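Long-range contacts in dermonecrotic toxin (Pasteurella multocida, PDB 2EBF), which induces bone resorption, acts as a potent mitogen, and is represented here by its C-terminal region, which contains a thiol protease-like catalytic triad: residues L332-D337 with T513-P518; L507-G512 with L520-K525; N472-L477 with I550-L555; I460-N465 with K480-A485. All blocks are in the same frame, centred on the assembly; numbering follows the deposited sequence.

Contact 1 (L332-D337 with T513-P518)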
loop_
_atom_site.group_PDB
_atom_site.type_symbol
_atom_site.label_atom_id
_atom_site.label_comp_id
_atom_site.label_asym_id
_atom_site.label_seq_id
_atom_site.Cartn_x
_atom_site.Cartn_y
_atom_site.Cartn_z
ATOM N N LEU A 332 4.038 6.911 -1.739
ATOM C CA LEU A 332 5.172 7.470 -2.464
ATOM C C LEU A 332 4.797 8.724 -3.253
ATOM O O LEU A 332 5.658 9.558 -3.505
ATOM C CB LEU A 332 5.779 6.411 -3.393
ATOM C CG LEU A 332 7.004 6.718 -4.260
ATOM C CD1 LEU A 332 8.318 6.472 -3.509
ATOM C CD2 LEU A 332 6.935 5.843 -5.501
ATOM N N THR A 333 3.525 8.866 -3.640
ATOM C CA THR A 333 3.102 10.048 -4.396
ATOM C C THR A 333 2.804 11.262 -3.503
ATOM O O THR A 333 2.720 12.405 -3.997
ATOM C CB THR A 333 1.837 9.783 -5.242
ATOM O OG1 THR A 333 0.714 9.581 -4.377
ATOM C CG2 THR A 333 2.015 8.572 -6.158
ATOM N N GLU A 334 2.603 11.016 -2.208
ATOM C CA GLU A 334 2.157 12.057 -1.280
ATOM C C GLU A 334 3.160 13.191 -1.158
ATOM O O GLU A 334 4.339 12.973 -0.880
ATOM C CB GLU A 334 1.861 11.479 0.110
ATOM C CG GLU A 334 0.537 10.762 0.194
ATOM C CD GLU A 334 0.216 10.238 1.594
ATOM O OE1 GLU A 334 -0.787 9.498 1.705
ATOM O OE2 GLU A 334 0.946 10.566 2.569
ATOM N N SER A 335 2.672 14.410 -1.371
ATOM C CA SER A 335 3.506 15.603 -1.272
ATOM C C SER A 335 4.801 15.485 -2.093
ATOM O O SER A 335 5.862 15.964 -1.666
ATOM C CB SER A 335 3.818 15.921 0.202
ATOM O OG SER A 335 2.637 16.345 0.881
ATOM N N PHE A 336 4.738 14.830 -3.253
ATOM C CA PHE A 336 5.910 14.827 -4.127
ATOM C C PHE A 336 6.090 16.256 -4.597
ATOM O O PHE A 336 5.135 16.881 -5.047
ATOM C CB PHE A 336 5.776 13.880 -5.326
ATOM C CG PHE A 336 6.993 13.878 -6.218
ATOM C CD1 PHE A 336 8.099 13.090 -5.899
ATOM C CD2 PHE A 336 7.055 14.690 -7.342
ATOM C CE1 PHE A 336 9.241 13.101 -6.702
ATOM C CE2 PHE A 336 8.189 14.711 -8.160
ATOM C CZ PHE A 336 9.288 13.913 -7.838
ATOM N N ASP A 337 7.306 16.780 -4.460
ATOM C CA ASP A 337 7.593 18.141 -4.890
ATOM C C ASP A 337 8.177 18.113 -6.304
ATOM O O ASP A 337 9.278 17.604 -6.515
ATOM C CB ASP A 337 8.556 18.819 -3.905
ATOM C CG ASP A 337 8.812 20.284 -4.227
ATOM O OD1 ASP A 337 8.084 20.885 -5.045
ATOM O OD2 ASP A 337 9.741 20.854 -3.625
ATOM N N THR A 513 -3.698 9.041 -7.096
ATOM C CA THR A 513 -4.805 9.017 -6.115
ATOM C C THR A 513 -4.927 10.355 -5.400
ATOM O O THR A 513 -4.263 10.593 -4.399
ATOM C CB THR A 513 -4.612 7.869 -5.093
ATOM O OG1 THR A 513 -3.268 7.903 -4.600
ATOM C CG2 THR A 513 -4.867 6.506 -5.739
ATOM N N GLY A 514 -5.775 11.240 -5.921
ATOM C CA GLY A 514 -5.956 12.565 -5.326
ATOM C C GLY A 514 -4.861 13.541 -5.716
ATOM O O GLY A 514 -4.836 14.681 -5.243
ATOM N N ARG A 515 -3.962 13.097 -6.595
ATOM C CA ARG A 515 -2.798 13.887 -6.998
ATOM C C ARG A 515 -2.079 13.161 -8.137
ATOM O O ARG A 515 -2.448 12.049 -8.485
ATOM C CB ARG A 515 -1.846 14.085 -5.814
ATOM C CG ARG A 515 -1.086 12.814 -5.425
ATOM C CD ARG A 515 -0.318 12.969 -4.130
ATOM N NE ARG A 515 -1.225 13.121 -2.997
ATOM C CZ ARG A 515 -1.811 12.108 -2.363
ATOM N NH1 ARG A 515 -1.581 10.849 -2.740
ATOM N NH2 ARG A 515 -2.629 12.354 -1.346
ATOM N N PRO A 516 -1.073 13.799 -8.750
ATOM C CA PRO A 516 -0.384 13.074 -9.812
ATOM C C PRO A 516 0.490 11.927 -9.306
ATOM O O PRO A 516 0.987 11.958 -8.175
ATOM C CB PRO A 516 0.481 14.159 -10.484
ATOM C CG PRO A 516 -0.071 15.500 -9.967
ATOM C CD PRO A 516 -0.556 15.172 -8.584
ATOM N N MET A 517 0.653 10.918 -10.155
ATOM C CA MET A 517 1.720 9.933 -9.989
ATOM C C MET A 517 2.919 10.371 -10.848
ATOM O O MET A 517 2.844 10.325 -12.072
ATOM C CB MET A 517 1.233 8.554 -10.432
ATOM C CG MET A 517 2.314 7.491 -10.522
ATOM S SD MET A 517 3.005 7.175 -8.894
ATOM C CE MET A 517 4.081 5.796 -9.268
ATOM N N PRO A 518 4.019 10.801 -10.209
ATOM C CA PRO A 518 5.177 11.253 -10.977
ATOM C C PRO A 518 5.760 10.080 -11.746
ATOM O O PRO A 518 5.534 8.930 -11.365
ATOM C CB PRO A 518 6.163 11.725 -9.897
ATOM C CG PRO A 518 5.329 11.916 -8.664
ATOM C CD PRO A 518 4.259 10.885 -8.760
HETATM O O HOH W 1 2.289 13.453 -6.388
HETATM O O HOH W 2 -1.271 8.154 -6.192
HETATM O O HOH W 3 -3.089 10.617 1.137
#

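Contact 2 (L507-G512 with L520-K525)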
loop_
_atom_site.group_PDB
_atom_site.type_symbol
_atom_site.label_atom_id
_atom_site.label_comp_id
_atom_site.label_asym_id
_atom_site.label_seq_id
_atom_site.Cartn_x
_atom_site.Cartn_y
_atom_site.Cartn_z
ATOM N N LEU A 507 7.417 6.835 -17.966
ATOM C CA LEU A 507 8.452 7.868 -18.009
ATOM C C LEU A 507 8.092 9.134 -17.252
ATOM O O LEU A 507 8.810 9.533 -16.336
ATOM C CB LEU A 507 8.763 8.229 -19.465
ATOM C CG LEU A 507 9.399 7.136 -20.332
ATOM C CD1 LEU A 507 9.496 7.579 -21.782
ATOM C CD2 LEU A 507 10.770 6.808 -19.798
ATOM N N ASN A 508 6.993 9.766 -17.674
ATOM C CA ASN A 508 6.500 11.020 -17.103
ATOM C C ASN A 508 5.247 10.810 -16.255
ATOM O O ASN A 508 4.875 9.666 -15.971
ATOM C CB ASN A 508 6.234 12.037 -18.225
ATOM C CG ASN A 508 7.525 12.618 -18.797
ATOM O OD1 ASN A 508 8.404 13.072 -18.054
ATOM N ND2 ASN A 508 7.643 12.606 -20.122
ATOM N N SER A 509 4.598 11.902 -15.851
ATOM C CA SER A 509 3.492 11.819 -14.898
ATOM C C SER A 509 2.264 11.161 -15.490
ATOM O O SER A 509 2.068 11.173 -16.707
ATOM C CB SER A 509 3.141 13.191 -14.310
ATOM O OG SER A 509 4.261 13.754 -13.637
ATOM N N THR A 510 1.466 10.551 -14.622
ATOM C CA THR A 510 0.182 9.957 -14.987
ATOM C C THR A 510 -0.789 10.232 -13.826
ATOM O O THR A 510 -0.346 10.619 -12.735
ATOM C CB THR A 510 0.282 8.430 -15.194
ATOM O OG1 THR A 510 1.009 7.855 -14.097
ATOM C CG2 THR A 510 0.955 8.075 -16.543
ATOM N N PRO A 511 -2.108 10.088 -14.065
ATOM C CA PRO A 511 -3.108 10.272 -12.998
ATOM C C PRO A 511 -2.918 9.375 -11.771
ATOM O O PRO A 511 -2.745 8.155 -11.905
ATOM C CB PRO A 511 -4.422 9.939 -13.705
ATOM C CG PRO A 511 -4.181 10.328 -15.119
ATOM C CD PRO A 511 -2.765 9.826 -15.363
ATOM N N GLY A 512 -2.959 9.984 -10.584
ATOM C CA GLY A 512 -2.762 9.245 -9.323
ATOM C C GLY A 512 -3.901 9.463 -8.337
ATOM O O GLY A 512 -4.955 10.009 -8.692
ATOM N N LEU A 520 9.036 7.907 -13.755
ATOM C CA LEU A 520 10.380 7.439 -13.372
ATOM C C LEU A 520 11.364 8.591 -13.400
ATOM O O LEU A 520 12.278 8.683 -12.579
ATOM C CB LEU A 520 10.886 6.393 -14.366
ATOM C CG LEU A 520 10.406 4.953 -14.360
ATOM C CD1 LEU A 520 10.526 4.403 -15.773
ATOM C CD2 LEU A 520 11.221 4.104 -13.372
ATOM N N VAL A 521 11.145 9.470 -14.371
ATOM C CA VAL A 521 12.063 10.521 -14.734
ATOM C C VAL A 521 12.033 11.629 -13.675
ATOM O O VAL A 521 13.079 12.164 -13.284
ATOM C CB VAL A 521 11.704 10.921 -16.189
ATOM C CG1 VAL A 521 11.476 12.389 -16.414
ATOM C CG2 VAL A 521 12.624 10.254 -17.162
ATOM N N GLN A 522 10.837 11.928 -13.168
ATOM C CA GLN A 522 10.707 12.852 -12.034
ATOM C C GLN A 522 11.343 12.295 -10.771
ATOM O O GLN A 522 12.110 12.991 -10.103
ATOM C CB GLN A 522 9.247 13.223 -11.793
ATOM C CG GLN A 522 8.697 14.155 -12.845
ATOM C CD GLN A 522 8.417 13.462 -14.159
ATOM O OE1 GLN A 522 7.907 12.344 -14.183
ATOM N NE2 GLN A 522 8.724 14.136 -15.264
ATOM N N TYR A 523 11.030 11.048 -10.434
ATOM C CA TYR A 523 11.636 10.440 -9.256
ATOM C C TYR A 523 13.147 10.327 -9.366
ATOM O O TYR A 523 13.840 10.518 -8.376
ATOM C CB TYR A 523 11.026 9.077 -8.948
ATOM C CG TYR A 523 9.693 9.140 -8.238
ATOM C CD1 TYR A 523 9.610 9.488 -6.882
ATOM C CD2 TYR A 523 8.520 8.825 -8.911
ATOM C CE1 TYR A 523 8.379 9.536 -6.222
ATOM C CE2 TYR A 523 7.282 8.862 -8.256
ATOM C CZ TYR A 523 7.221 9.216 -6.919
ATOM O OH TYR A 523 5.996 9.254 -6.280
ATOM N N LEU A 524 13.659 10.042 -10.565
ATOM C CA LEU A 524 15.104 9.836 -10.749
ATOM C C LEU A 524 15.871 11.124 -11.074
ATOM O O LEU A 524 17.102 11.109 -11.187
ATOM C CB LEU A 524 15.384 8.755 -11.805
ATOM C CG LEU A 524 14.945 7.314 -11.486
ATOM C CD1 LEU A 524 15.203 6.396 -12.688
ATOM C CD2 LEU A 524 15.655 6.759 -10.223
ATOM N N LYS A 525 15.145 12.233 -11.211
ATOM C CA LYS A 525 15.755 13.547 -11.454
ATOM C C LYS A 525 16.502 13.591 -12.800
ATOM O O LYS A 525 17.593 14.158 -12.898
ATOM C CB LYS A 525 16.705 13.954 -10.314
ATOM C CG LYS A 525 16.140 13.858 -8.881
ATOM C CD LYS A 525 16.634 12.626 -8.116
ATOM C CE LYS A 525 18.122 12.691 -7.807
ATOM N NZ LYS A 525 18.620 11.443 -7.140
#

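Contact 3 (N472-L477 with I550-L555)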
loop_
_atom_site.group_PDB
_atom_site.type_symbol
_atom_site.label_atom_id
_atom_site.label_comp_id
_atom_site.label_asym_id
_atom_site.label_seq_id
_atom_site.Cartn_x
_atom_site.Cartn_y
_atom_site.Cartn_z
ATOM N N ASN A 472 -7.857 0.734 -16.904
ATOM C CA ASN A 472 -8.178 1.220 -15.578
ATOM C C ASN A 472 -6.974 1.900 -14.930
ATOM O O ASN A 472 -5.906 1.301 -14.835
ATOM C CB ASN A 472 -8.685 0.068 -14.709
ATOM C CG ASN A 472 -9.306 0.549 -13.435
ATOM O OD1 ASN A 472 -10.537 0.659 -13.320
ATOM N ND2 ASN A 472 -8.464 0.858 -12.464
ATOM N N PRO A 473 -7.150 3.154 -14.470
ATOM C CA PRO A 473 -6.019 3.931 -13.948
ATOM C C PRO A 473 -5.417 3.373 -12.654
ATOM O O PRO A 473 -4.255 3.646 -12.352
ATOM C CB PRO A 473 -6.622 5.323 -13.721
ATOM C CG PRO A 473 -8.104 5.076 -13.544
ATOM C CD PRO A 473 -8.421 3.909 -14.423
ATOM N N TYR A 474 -6.199 2.603 -11.897
ATOM C CA TYR A 474 -5.711 2.004 -10.655
ATOM C C TYR A 474 -4.770 0.838 -10.941
ATOM O O TYR A 474 -3.742 0.708 -10.288
ATOM C CB TYR A 474 -6.868 1.610 -9.716
ATOM C CG TYR A 474 -7.684 2.817 -9.334
ATOM C CD1 TYR A 474 -7.268 3.666 -8.304
ATOM C CD2 TYR A 474 -8.831 3.166 -10.051
ATOM C CE1 TYR A 474 -8.003 4.808 -7.966
ATOM C CE2 TYR A 474 -9.571 4.308 -9.719
ATOM C CZ TYR A 474 -9.144 5.119 -8.681
ATOM O OH TYR A 474 -9.852 6.257 -8.359
ATOM N N LYS A 475 -5.109 0.016 -11.933
ATOM C CA LYS A 475 -4.215 -1.067 -12.362
ATOM C C LYS A 475 -2.923 -0.460 -12.924
ATOM O O LYS A 475 -1.814 -0.923 -12.627
ATOM C CB LYS A 475 -4.904 -1.957 -13.404
ATOM C CG LYS A 475 -4.000 -3.040 -14.021
ATOM C CD LYS A 475 -4.662 -3.693 -15.207
ATOM C CE LYS A 475 -3.654 -4.352 -16.121
ATOM N NZ LYS A 475 -3.101 -5.607 -15.534
ATOM N N SER A 476 -3.072 0.587 -13.730
ATOM C CA SER A 476 -1.917 1.294 -14.302
ATOM C C SER A 476 -1.005 1.878 -13.212
ATOM O O SER A 476 0.221 1.768 -13.295
ATOM C CB SER A 476 -2.380 2.400 -15.257
ATOM O OG SER A 476 -3.064 1.860 -16.375
ATOM N N LEU A 477 -1.611 2.487 -12.196
ATOM C CA LEU A 477 -0.871 3.069 -11.068
ATOM C C LEU A 477 -0.132 1.996 -10.258
ATOM O O LEU A 477 1.027 2.195 -9.874
ATOM C CB LEU A 477 -1.828 3.849 -10.152
ATOM C CG LEU A 477 -1.274 4.449 -8.859
ATOM C CD1 LEU A 477 -0.156 5.405 -9.171
ATOM C CD2 LEU A 477 -2.361 5.162 -8.076
ATOM N N ILE A 550 -6.542 11.086 -10.706
ATOM C CA ILE A 550 -7.533 10.247 -11.367
ATOM C C ILE A 550 -8.899 10.882 -11.081
ATOM O O ILE A 550 -9.126 11.372 -9.980
ATOM C CB ILE A 550 -7.511 8.799 -10.810
ATOM C CG1 ILE A 550 -6.245 8.060 -11.252
ATOM C CG2 ILE A 550 -8.759 8.023 -11.254
ATOM C CD1 ILE A 550 -5.843 6.888 -10.333
ATOM N N GLU A 551 -9.775 10.909 -12.081
ATOM C CA GLU A 551 -11.121 11.455 -11.908
ATOM C C GLU A 551 -11.965 10.464 -11.115
ATOM O O GLU A 551 -11.993 9.274 -11.436
ATOM C CB GLU A 551 -11.793 11.741 -13.258
ATOM C CG GLU A 551 -11.216 12.950 -14.014
ATOM C CD GLU A 551 -12.204 13.525 -15.020
ATOM O OE1 GLU A 551 -12.696 12.759 -15.888
ATOM O OE2 GLU A 551 -12.491 14.749 -14.942
ATOM N N VAL A 552 -12.654 10.961 -10.090
ATOM C CA VAL A 552 -13.443 10.092 -9.203
ATOM C C VAL A 552 -14.923 10.471 -9.115
ATOM O O VAL A 552 -15.301 11.626 -9.351
ATOM C CB VAL A 552 -12.852 10.043 -7.766
ATOM C CG1 VAL A 552 -11.462 9.396 -7.770
ATOM C CG2 VAL A 552 -12.826 11.446 -7.132
ATOM N N THR A 553 -15.740 9.461 -8.816
ATOM C CA THR A 553 -17.085 9.629 -8.292
ATOM C C THR A 553 -16.981 9.222 -6.829
ATOM O O THR A 553 -16.347 8.216 -6.505
ATOM C CB THR A 553 -18.071 8.666 -8.967
ATOM O OG1 THR A 553 -17.974 8.792 -10.387
ATOM C CG2 THR A 553 -19.491 8.949 -8.535
ATOM N N GLU A 554 -17.588 10.008 -5.947
ATOM C CA GLU A 554 -17.671 9.639 -4.547
ATOM C C GLU A 554 -18.175 8.195 -4.386
ATOM O O GLU A 554 -19.102 7.766 -5.080
ATOM C CB GLU A 554 -18.598 10.614 -3.817
ATOM C CG GLU A 554 -18.460 10.573 -2.323
ATOM C CD GLU A 554 -17.419 11.534 -1.781
ATOM O OE1 GLU A 554 -16.578 12.057 -2.547
ATOM O OE2 GLU A 554 -17.454 11.770 -0.563
ATOM N N LEU A 555 -17.551 7.440 -3.488
ATOM C CA LEU A 555 -18.093 6.132 -3.116
ATOM C C LEU A 555 -19.457 6.333 -2.459
ATOM O O LEU A 555 -19.702 7.362 -1.821
ATOM C CB LEU A 555 -17.142 5.379 -2.191
ATOM C CG LEU A 555 -15.810 4.935 -2.817
ATOM C CD1 LEU A 555 -14.892 4.330 -1.747
ATOM C CD2 LEU A 555 -16.024 3.948 -3.993
HETATM O O HOH W 4 -11.933 6.715 -10.046
#

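Contact 4 (I460-N465 with K480-A485)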
loop_
_atom_site.group_PDB
_atom_site.type_symbol
_atom_site.label_atom_id
_atom_site.label_comp_id
_atom_site.label_asym_id
_atom_site.label_seq_id
_atom_site.Cartn_x
_atom_site.Cartn_y
_atom_site.Cartn_z
ATOM N N ILE A 460 13.876 -3.716 -14.556
ATOM C CA ILE A 460 13.148 -3.051 -13.470
ATOM C C ILE A 460 11.629 -3.244 -13.543
ATOM O O ILE A 460 10.887 -2.702 -12.718
ATOM C CB ILE A 460 13.486 -1.538 -13.352
ATOM C CG1 ILE A 460 13.078 -0.783 -14.628
ATOM C CG2 ILE A 460 14.961 -1.352 -13.007
ATOM C CD1 ILE A 460 12.973 0.738 -14.452
ATOM N N GLY A 461 11.169 -4.023 -14.519
ATOM C CA GLY A 461 9.760 -4.424 -14.569
ATOM C C GLY A 461 9.461 -5.376 -13.430
ATOM O O GLY A 461 10.354 -6.053 -12.916
ATOM N N HIS A 462 8.201 -5.417 -13.025
ATOM C CA HIS A 462 7.721 -6.343 -12.011
ATOM C C HIS A 462 6.493 -7.021 -12.611
ATOM O O HIS A 462 5.538 -6.340 -13.001
ATOM C CB HIS A 462 7.385 -5.575 -10.726
ATOM C CG HIS A 462 6.921 -6.440 -9.592
ATOM N ND1 HIS A 462 7.772 -7.260 -8.879
ATOM C CD2 HIS A 462 5.696 -6.590 -9.030
ATOM C CE1 HIS A 462 7.090 -7.885 -7.935
ATOM N NE2 HIS A 462 5.827 -7.496 -8.005
ATOM N N SER A 463 6.518 -8.351 -12.691
ATOM C CA SER A 463 5.524 -9.091 -13.486
ATOM C C SER A 463 4.079 -9.082 -12.978
ATOM O O SER A 463 3.141 -9.205 -13.769
ATOM C CB SER A 463 5.985 -10.534 -13.747
ATOM O OG SER A 463 5.792 -11.352 -12.611
ATOM N N ASP A 464 3.875 -8.924 -11.676
ATOM C CA ASP A 464 2.515 -9.044 -11.154
ATOM C C ASP A 464 1.631 -7.920 -11.694
ATOM O O ASP A 464 2.016 -6.747 -11.634
ATOM C CB ASP A 464 2.518 -9.058 -9.619
ATOM C CG ASP A 464 1.131 -9.219 -9.038
ATOM O OD1 ASP A 464 0.783 -8.432 -8.133
ATOM O OD2 ASP A 464 0.379 -10.117 -9.482
ATOM N N ASN A 465 0.462 -8.286 -12.224
ATOM C CA ASN A 465 -0.541 -7.315 -12.709
ATOM C C ASN A 465 -0.106 -6.600 -14.001
ATOM O O ASN A 465 -0.588 -5.503 -14.317
ATOM C CB ASN A 465 -0.895 -6.302 -11.601
ATOM C CG ASN A 465 -2.347 -5.824 -11.662
ATOM O OD1 ASN A 465 -2.747 -4.906 -10.921
ATOM N ND2 ASN A 465 -3.143 -6.444 -12.518
ATOM N N LYS A 480 2.827 0.762 -12.441
ATOM C CA LYS A 480 3.851 1.802 -12.530
ATOM C C LYS A 480 4.576 1.990 -11.199
ATOM O O LYS A 480 5.796 2.171 -11.166
ATOM C CB LYS A 480 3.224 3.120 -12.968
ATOM C CG LYS A 480 4.220 4.273 -13.062
ATOM C CD LYS A 480 3.497 5.534 -13.475
ATOM C CE LYS A 480 4.470 6.649 -13.781
ATOM N NZ LYS A 480 3.743 7.935 -14.023
ATOM N N GLY A 481 3.814 1.954 -10.108
ATOM C CA GLY A 481 4.366 2.172 -8.778
ATOM C C GLY A 481 5.433 1.165 -8.418
ATOM O O GLY A 481 6.457 1.527 -7.845
ATOM N N ASN A 482 5.200 -0.100 -8.753
ATOM C CA ASN A 482 6.182 -1.151 -8.457
ATOM C C ASN A 482 7.484 -1.004 -9.254
ATOM O O ASN A 482 8.574 -1.346 -8.772
ATOM C CB ASN A 482 5.570 -2.531 -8.689
ATOM C CG ASN A 482 4.481 -2.878 -7.673
ATOM O OD1 ASN A 482 3.611 -3.710 -7.953
ATOM N ND2 ASN A 482 4.526 -2.252 -6.497
ATOM N N ILE A 483 7.372 -0.500 -10.475
ATOM C CA ILE A 483 8.544 -0.267 -11.318
ATOM C C ILE A 483 9.358 0.918 -10.791
ATOM O O ILE A 483 10.570 0.847 -10.667
ATOM C CB ILE A 483 8.127 -0.063 -12.790
ATOM C CG1 ILE A 483 7.527 -1.370 -13.315
ATOM C CG2 ILE A 483 9.330 0.388 -13.652
ATOM C CD1 ILE A 483 7.058 -1.326 -14.741
ATOM N N ILE A 484 8.676 2.011 -10.483
ATOM C CA ILE A 484 9.321 3.184 -9.908
ATOM C C ILE A 484 10.035 2.855 -8.589
ATOM O O ILE A 484 11.184 3.266 -8.375
ATOM C CB ILE A 484 8.303 4.345 -9.786
ATOM C CG1 ILE A 484 8.157 4.993 -11.173
ATOM C CG2 ILE A 484 8.734 5.350 -8.725
ATOM C CD1 ILE A 484 7.063 6.012 -11.287
ATOM N N ALA A 485 9.371 2.089 -7.730
ATOM C CA ALA A 485 9.962 1.644 -6.474
ATOM C C ALA A 485 11.272 0.896 -6.716
ATOM O O ALA A 485 12.279 1.163 -6.044
ATOM C CB ALA A 485 8.966 0.769 -5.686
#

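Contact 1 (L332-D337 with T513-P518)
Thr333 and Arg515 make the direct hydrogen bond of this contact: Arg515 NH1 donates to Thr333 OG1 over 3.1 Å, with the hydroxyl close to the guanidinium plane. The same oxygen is also bonded to Met330 O and accepts a hydrogen bond from water 2, so three partners fix the rotation of the hydroxyl. Arg515 reaches it by a bend at chi3 (67°). Its guanidinium is layered, with Glu334 CG over one face and the carbonyl oxygen Thr513 O over the opposite one.

Charge and water add a second tier. Glu334 OE1 and Arg515 NH2 stand 4.6 Å apart, too far for a salt bridge, and water 3 links them; OE1 is also held by Ser168. Water 1 joins Thr333 O to Pro516 O. Thr333 O also accepts Phe336 N, closing the type II turn from Thr333 to Phe336.

The apolar part is a CH-pi contact, Pro518 CG lying 3.8 Å from the centroid of the Phe336 ring. Thr333 CG2 points at the sulfur of Met517.

Together these groups seat the turn on strand 516-517 of a short hairpin, with Tyr523 of helix 520-524 beside Phe336 and helix 473-490 touching Met517.

Contact 2 (L507-G512 with L520-K525)
Val521 N donates to Leu507 O over 3.1 Å at a nearly straight 164°, the donor lying in the Leu507 carbonyl plane. The bond joins the C-terminal end of helix 504-507 to the first turn of helix 520-524, so the two short helices meet across the base of the beta hairpin formed by strands 510-511 and 516-517.

A second bond runs between side-chain amides. Gln522 NE2 sends an N-H to a lone pair of Asn508 OD1, 3.0 Å away, and the acceptor lies almost exactly in the Gln522 amide plane. The two amides are turned 41° against each other. A bend at chi2 (75°) swings the Gln522 amide back toward the loop, where Gly519 N donates to its OE1. With Leu540 O accepting from Asn508 ND2, both ends of each amide have a partner, which fixes their rotation in a buried setting.

Ser509 OG lies beside the Gln522 amide but is hydrogen-bonded to Asp542 and Tyr338. Farther out, Leu507 and Leu520 rest on Ala502 of strand 498-502, and Leu520 also reaches Ile484 and Ala487 of helix 473-490. Val521 packs on Ala528 of strand 528-531, as Leu507 does, and Val521 CG1 comes within 3.5 Å of Asn508 OD1.

Contact 3 (N472-L477 with I550-L555)
Ile550 sets its two branches against Tyr474 in different ways. Its CD1 hangs over one face of the phenol ring as a CH-pi contact, 4.1 Å from the centroid and displaced toward the rim. The CG2 methyl approaches the far end of the ring, 3.6 Å from Tyr474 OH. With CG1 anti to the carbonyl carbon (chi1 -71°), Ile550 can spread both branches along the tyrosine.

Aliphatic contacts complete the grip on Ile550. Pro473 CB meets Ile550 CG1 at 3.7 Å, while Pro473 CG faces the CG2 methyl. Leu477, one turn farther along the helix, makes a looser approach to CD1. Pro473, Tyr474 and Leu477 belong to the first turns of helix 473-490, the connecting helix of a beta-alpha-beta crossover between parallel strands 456-461 and 498-502. The loop following strand 537-539 thus lies along the start of that helix, and Ile550 is tied by backbone bonding to Gly512.

The polar link is indirect. Water 4 lies at the edge of the Tyr474 ring, 2.7 Å from Tyr474 OH, and donates to Glu551 O. Val552 crosses the tyrosine side chain at about a right angle, its CG1 3.6 Å from Tyr474 OH, and Arg176 of helix 171-180 touches both.

Contact 4 (I460-N465 with K480-A485)
Ile483 lies against the end of strand 456-461 and meets Ile460 at about a right angle, the CG2 methyl of Ile483 standing 3.7 Å from Ile460 CD1. Chi1 of Ile460 (62°) places CG1 between the backbone N and the carbonyl carbon, and the methyl at its end then lies against the helix. The longer branch of Ile483 takes another path: CG1 and CD1 pass alongside the main chain at Gly461, with CG1 4.0 Å from Gly461 CA.

His462 and Asn482 form the other half of the contact. They cross with the imidazole and amide planes 78° apart, nearly perpendicular, so the two flat groups do not stack; their CB atoms approach to 4.1 Å. His462 CG is anti to the backbone N (chi1 -178°), which sets the ring running past Asn482, close to its CB. The ring also meets Tyr407, at the start of helix 407-418, in a tilted ring contact. Asn482 in turn touches Leu325 of helix 312-333.

These pairs join strand 456-461, one edge of the mixed sheet, to helix 473-490, the crossover helix that follows it in the chain. Beyond the strand, Asp464 is held by a salt bridge to Arg322 and by Tyr478.

Aliphatic carbon dominates the chemistry, even around a polar atom: Ile460 O is buried with Ile483 CG2 at 3.6 Å and has no hydrogen-bonding partner in the model. Burying that carbonyl probably carries an energetic cost, and the fit of strand to helix rests on shape more than on directed bonds.

In the fold
All four contacts fall within the C2 region and gather round helix 473-490, which supplies a segment to contacts 3 and 4 and touches residues of contacts 1 and 2. Contacts 1 and 2 are closest, their centres about 10 Å apart, and share the 510-511/516-517 hairpin; contacts 2 and 3, like 3 and 4, are about 18 Å apart. Along the chain, contact 4 closes before contact 2 opens, while contact 1 crosses contacts 2 and 3. Lys480 NZ bonds Asn508 O and Thr510 OG1 and, weakly, Met517 O. The crossover helix thus meets strand 456-461 of the mixed sheet through contact 4, the hairpin through Lys480 and the 550-555 loop through contact 3.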